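PDB 3CT8: putative glyoxalase from Bacillus halodurans C-125, which binds zinc and, as a member of the glyoxalase/bleomycin resistance/dioxygenase superfamily, is probably a metal-dependent enzyme of glyoxalase type. Local coordinates for residues Q105-E109 against R110-I114; F132-D135 against P136-K140. All coordinates share one frame; numbering follows the deposited sequence.

Contact 1: Q105-E109 against R110-I114; sequences QKLKE and RGDPI
Leu107, the buried member of this helix end, sets CD2 against Asp112 CB and OD2, 3.2 Å from OD2, the two side chains crossing at about a right angle. Its CB also packs on Ile114 CG1, so that one leucine is covered by two residues of the departing chain; Trp40 of helix 31-44 and Val131 and Cys133 of strand 130-134 also pack on it. Beside it the methyl CD1 of Ile114 presses on Lys108 CG at 3.3 Å, a tight fit for two carbons. Arg110 N makes the last regular helical bond, to Lys106 O (3.0 Å, 170°). Helix 97-110 then ends in a Schellman motif: Gly111 N bonds Lys108 O, and Asp112 N closes the weak 6-to-1 bond to Leu107 O. Glycine suits position 111 because its phi is positive, 78°. The solvent side is looser: Glu109 and Lys108 are exposed, their CB atoms directed away from 110-114, and Lys106 turns away, its NZ in a salt bridge with Glu44 OE2. At the surface Arg110 CG sits between its backbone N and carbonyl carbon (chi1 53°), folding the chain over Lys106 O and carrying NE to a salt bridge with Asp112 OD2 at 2.8 Å, whose hydrogen bond is bent and weak.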
loop_
_atom_site.group_PDB
_atom_site.type_symbol
_atom_site.label_atom_id
_atom_site.label_comp_id
_atom_site.label_asym_id
_atom_site.label_seq_id
_atom_site.Cartn_x
_atom_site.Cartn_y
_atom_site.Cartn_z
ATOM N N GLN A 105 -22.783 -6.943 -3.451
ATOM C CA GLN A 105 -24.162 -6.564 -3.161
ATOM C C GLN A 105 -24.198 -5.434 -2.168
ATOM O O GLN A 105 -24.970 -4.511 -2.350
ATOM C CB GLN A 105 -25.031 -7.733 -2.723
ATOM C CG GLN A 105 -25.630 -8.424 -3.917
ATOM C CD GLN A 105 -26.531 -7.488 -4.752
ATOM O OE1 GLN A 105 -26.701 -7.685 -5.960
ATOM N NE2 GLN A 105 -27.075 -6.451 -4.113
ATOM N N LYS A 106 -23.357 -5.514 -1.139
ATOM C CA LYS A 106 -23.274 -4.445 -0.130
ATOM C C LYS A 106 -22.866 -3.151 -0.734
ATOM O O LYS A 106 -23.394 -2.104 -0.389
ATOM C CB LYS A 106 -22.314 -4.711 1.053
ATOM C CG LYS A 106 -23.046 -5.178 2.275
ATOM C CD LYS A 106 -23.522 -6.587 2.180
ATOM C CE LYS A 106 -22.442 -7.510 2.577
ATOM N NZ LYS A 106 -22.164 -7.398 4.049
ATOM N N LEU A 107 -21.867 -3.242 -1.597
ATOM C CA LEU A 107 -21.346 -2.069 -2.271
ATOM C C LEU A 107 -22.491 -1.387 -3.017
ATOM O O LEU A 107 -22.783 -0.211 -2.791
ATOM C CB LEU A 107 -20.165 -2.417 -3.185
ATOM C CG LEU A 107 -18.853 -2.652 -2.413
ATOM C CD1 LEU A 107 -17.699 -3.129 -3.323
ATOM C CD2 LEU A 107 -18.447 -1.344 -1.663
ATOM N N LYS A 108 -23.197 -2.155 -3.829
ATOM C CA LYS A 108 -24.289 -1.572 -4.616
ATOM C C LYS A 108 -25.305 -0.868 -3.740
ATOM O O LYS A 108 -25.720 0.229 -4.040
ATOM C CB LYS A 108 -24.993 -2.583 -5.538
ATOM C CG LYS A 108 -24.086 -3.175 -6.612
ATOM C CD LYS A 108 -24.831 -3.968 -7.675
ATOM C CE LYS A 108 -25.595 -3.030 -8.587
ATOM N NZ LYS A 108 -26.198 -3.738 -9.761
ATOM N N GLU A 109 -25.644 -1.473 -2.616
ATOM C CA GLU A 109 -26.643 -0.893 -1.700
ATOM C C GLU A 109 -26.203 0.438 -1.111
ATOM O O GLU A 109 -26.971 1.396 -1.078
ATOM C CB GLU A 109 -26.973 -1.826 -0.524
ATOM C CG GLU A 109 -27.661 -3.121 -0.843
ATOM C CD GLU A 109 -27.941 -3.920 0.420
ATOM O OE1 GLU A 109 -27.220 -3.735 1.437
ATOM O OE2 GLU A 109 -28.884 -4.738 0.393
ATOM N N ARG A 110 -24.981 0.472 -0.598
ATOM C CA ARG A 110 -24.447 1.703 0.024
ATOM C C ARG A 110 -24.004 2.723 -1.015
ATOM O O ARG A 110 -23.636 3.854 -0.691
ATOM C CB ARG A 110 -23.383 1.431 1.096
ATOM C CG ARG A 110 -22.201 0.562 0.751
ATOM C CD ARG A 110 -21.294 0.529 1.974
ATOM N NE ARG A 110 -20.598 1.804 2.141
ATOM C CZ ARG A 110 -20.162 2.277 3.298
ATOM N NH1 ARG A 110 -20.465 1.646 4.418
ATOM N NH2 ARG A 110 -19.529 3.440 3.338
ATOM N N GLY A 111 -24.095 2.311 -2.271
ATOM C CA GLY A 111 -23.752 3.173 -3.414
ATOM C C GLY A 111 -22.284 3.378 -3.750
ATOM O O GLY A 111 -21.948 4.201 -4.582
ATOM N N ASP A 112 -21.393 2.649 -3.102
ATOM C CA ASP A 112 -19.966 2.796 -3.426
ATOM C C ASP A 112 -19.772 2.395 -4.903
ATOM O O ASP A 112 -20.342 1.398 -5.358
ATOM C CB ASP A 112 -19.079 1.939 -2.522
ATOM C CG ASP A 112 -19.158 2.350 -1.068
ATOM O OD1 ASP A 112 -19.095 3.559 -0.761
ATOM O OD2 ASP A 112 -19.247 1.447 -0.236
ATOM N N PRO A 113 -18.952 3.154 -5.657
ATOM C CA PRO A 113 -18.759 2.813 -7.080
ATOM C C PRO A 113 -18.101 1.465 -7.375
ATOM O O PRO A 113 -17.005 1.180 -6.877
ATOM C CB PRO A 113 -17.873 3.962 -7.597
ATOM C CG PRO A 113 -18.086 5.090 -6.616
ATOM C CD PRO A 113 -18.260 4.409 -5.288
ATOM N N ILE A 114 -18.810 0.674 -8.185
ATOM C CA ILE A 114 -18.365 -0.643 -8.668
ATOM C C ILE A 114 -17.789 -0.515 -10.075
ATOM O O ILE A 114 -18.468 -0.030 -10.994
ATOM C CB ILE A 114 -19.476 -1.701 -8.703
ATOM C CG1 ILE A 114 -19.742 -2.230 -7.292
ATOM C CG2 ILE A 114 -19.028 -2.869 -9.538
ATOM C CD1 ILE A 114 -20.802 -3.319 -7.234
#

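Contact 2: F132-D135 against P136-K140; sequences FCED and PNRIK
Asp135 OD1 takes two backbone N-H groups from the turn that follows it, Asn137 N at 2.7 Å and Ile139 N at 2.8 Å. They reach the oxygen from opposite faces of the carboxylate plane, each well out of that plane, which should hold the group against rotation. OD2 accepts a third, nearly straight bond from Asn137 ND2 at 3.1 Å, the carboxylate and amide planes standing 55° apart. The first torsion of Asp135 (chi1 83°) tucks CG between its own N and carbonyl carbon, over the turn. Short and acidic, aspartate can serve several N-H groups at once. The main chain closes the same loop: Arg138 N returns to Asp135 O across a type I beta turn, where the ring of Pro136 restricts phi to near the value the second position needs. Arg138 follows in a left-handed conformation (phi 77°), making a type I + G1 bulge hairpin between strands 130-134 and 140-144, closed by Asp135 N to Ile139 O at 2.9 Å; glycine is usual there, and arginine a less common occupant. Glu134 and Lys140 form an antiparallel non-hydrogen-bonded pair on one face. Glu134 also runs alongside Arg138 of the turn, its OE2 3.9 Å from CG, but its salt bridge is with Arg82. In the second shell Trp38 NE1 also bonds Asp135 OD2, Asn137 OD1 accepts from Asp29 N, and Asn137 ND2 also bonds Ser34 OG. Lys140 lays CD obliquely by the Phe132 ring and sends NZ to Tyr116 OH, while that ring meets Tyr116 edge-to-face and packs on Glu142, a zinc ligand.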
loop_
_atom_site.group_PDB
_atom_site.type_symbol
_atom_site.label_atom_id
_atom_site.label_comp_id
_atom_site.label_asym_id
_atom_site.label_seq_id
_atom_site.Cartn_x
_atom_site.Cartn_y
_atom_site.Cartn_z
ATOM N N PHE A 132 -14.052 -5.040 -7.950
ATOM C CA PHE A 132 -13.272 -3.834 -8.016
ATOM C C PHE A 132 -14.217 -2.670 -7.737
ATOM O O PHE A 132 -15.332 -2.569 -8.308
ATOM C CB PHE A 132 -12.619 -3.672 -9.380
ATOM C CG PHE A 132 -11.528 -4.679 -9.682
ATOM C CD1 PHE A 132 -11.801 -5.879 -10.288
ATOM C CD2 PHE A 132 -10.209 -4.379 -9.411
ATOM C CE1 PHE A 132 -10.780 -6.794 -10.571
ATOM C CE2 PHE A 132 -9.202 -5.290 -9.705
ATOM C CZ PHE A 132 -9.506 -6.488 -10.299
ATOM N N CYS A 133 -13.763 -1.783 -6.849
ATOM C CA CYS A 133 -14.565 -0.621 -6.455
ATOM C C CYS A 133 -13.698 0.591 -6.148
ATOM O O CYS A 133 -12.465 0.561 -6.284
ATOM C CB CYS A 133 -15.435 -0.950 -5.238
ATOM S SG CYS A 133 -14.527 -1.214 -3.658
ATOM N N GLU A 134 -14.346 1.656 -5.718
ATOM C CA GLU A 134 -13.625 2.893 -5.404
ATOM C C GLU A 134 -13.938 3.405 -4.023
ATOM O O GLU A 134 -15.094 3.421 -3.605
ATOM C CB GLU A 134 -13.950 4.031 -6.389
ATOM C CG GLU A 134 -13.382 3.932 -7.793
ATOM C CD GLU A 134 -13.786 5.139 -8.677
ATOM O OE1 GLU A 134 -14.862 5.702 -8.446
ATOM O OE2 GLU A 134 -13.050 5.505 -9.614
ATOM N N ASP A 135 -12.899 3.855 -3.332
ATOM C CA ASP A 135 -13.102 4.421 -2.012
ATOM C C ASP A 135 -13.530 5.879 -2.311
ATOM O O ASP A 135 -13.568 6.284 -3.483
ATOM C CB ASP A 135 -11.873 4.306 -1.093
ATOM C CG ASP A 135 -10.851 5.393 -1.312
ATOM O OD1 ASP A 135 -10.853 6.073 -2.359
ATOM O OD2 ASP A 135 -10.034 5.571 -0.383
ATOM N N PRO A 136 -13.824 6.672 -1.268
ATOM C CA PRO A 136 -14.289 8.020 -1.574
ATOM C C PRO A 136 -13.250 8.934 -2.226
ATOM O O PRO A 136 -13.591 10.014 -2.717
ATOM C CB PRO A 136 -14.735 8.553 -0.209
ATOM C CG PRO A 136 -14.987 7.298 0.618
ATOM C CD PRO A 136 -13.934 6.358 0.170
ATOM N N ASN A 137 -12.009 8.469 -2.267
ATOM C CA ASN A 137 -10.887 9.247 -2.842
ATOM C C ASN A 137 -10.631 8.818 -4.267
ATOM O O ASN A 137 -9.745 9.309 -4.950
ATOM C CB ASN A 137 -9.610 9.005 -2.012
ATOM C CG ASN A 137 -9.739 9.502 -0.593
ATOM O OD1 ASN A 137 -9.761 10.696 -0.369
ATOM N ND2 ASN A 137 -9.767 8.581 0.380
ATOM N N ARG A 138 -11.420 7.873 -4.723
ATOM C CA ARG A 138 -11.204 7.353 -6.071
ATOM C C ARG A 138 -10.007 6.378 -6.085
ATOM O O ARG A 138 -9.445 6.024 -7.124
ATOM C CB ARG A 138 -11.053 8.408 -7.147
ATOM C CG ARG A 138 -12.364 8.856 -7.761
ATOM C CD ARG A 138 -12.826 10.201 -7.358
ATOM N NE ARG A 138 -12.361 11.252 -8.288
ATOM C CZ ARG A 138 -11.214 11.922 -8.191
ATOM N NH1 ARG A 138 -10.366 11.667 -7.193
ATOM N NH2 ARG A 138 -10.910 12.843 -9.090
ATOM N N ILE A 139 -9.600 5.954 -4.901
ATOM C CA ILE A 139 -8.561 4.942 -4.841
ATOM C C ILE A 139 -9.292 3.649 -5.199
ATOM O O ILE A 139 -10.408 3.373 -4.710
ATOM C CB ILE A 139 -7.920 4.840 -3.444
ATOM C CG1 ILE A 139 -7.101 6.119 -3.126
ATOM C CG2 ILE A 139 -7.018 3.590 -3.380
ATOM C CD1 ILE A 139 -6.617 6.235 -1.651
ATOM N N LYS A 140 -8.685 2.881 -6.091
ATOM C CA LYS A 140 -9.237 1.589 -6.529
ATOM C C LYS A 140 -8.967 0.523 -5.460
ATOM O O LYS A 140 -7.860 0.430 -4.903
ATOM C CB LYS A 140 -8.713 1.177 -7.931
ATOM C CG LYS A 140 -9.332 -0.119 -8.462
ATOM C CD LYS A 140 -9.043 -0.377 -9.927
ATOM C CE LYS A 140 -7.607 -0.697 -10.251
ATOM N NZ LYS A 140 -7.364 -0.964 -11.746
#

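In the fold
From the N terminus, the chain first reaches contact 1, where helix 97-110 ends and 110-114 folds back over its last turn. That closure is complete before contact 2 begins, so the two follow in series and neither nests nor crosses. After the intervening loop the chain enters strand 130-134, and contact 2 closes the hairpin that leads into strand 140-144, the middle strand of a three-stranded sheet bordered by strand 86-93. The two meet in space, their centres 11 Å apart: Pro113 O makes a probable hydrogen bond to Glu134 N, and Leu107 CD1 packs on Cys133 CB. The helix end is thereby tied to the outer strand of the sheet whose middle strand carries Glu142.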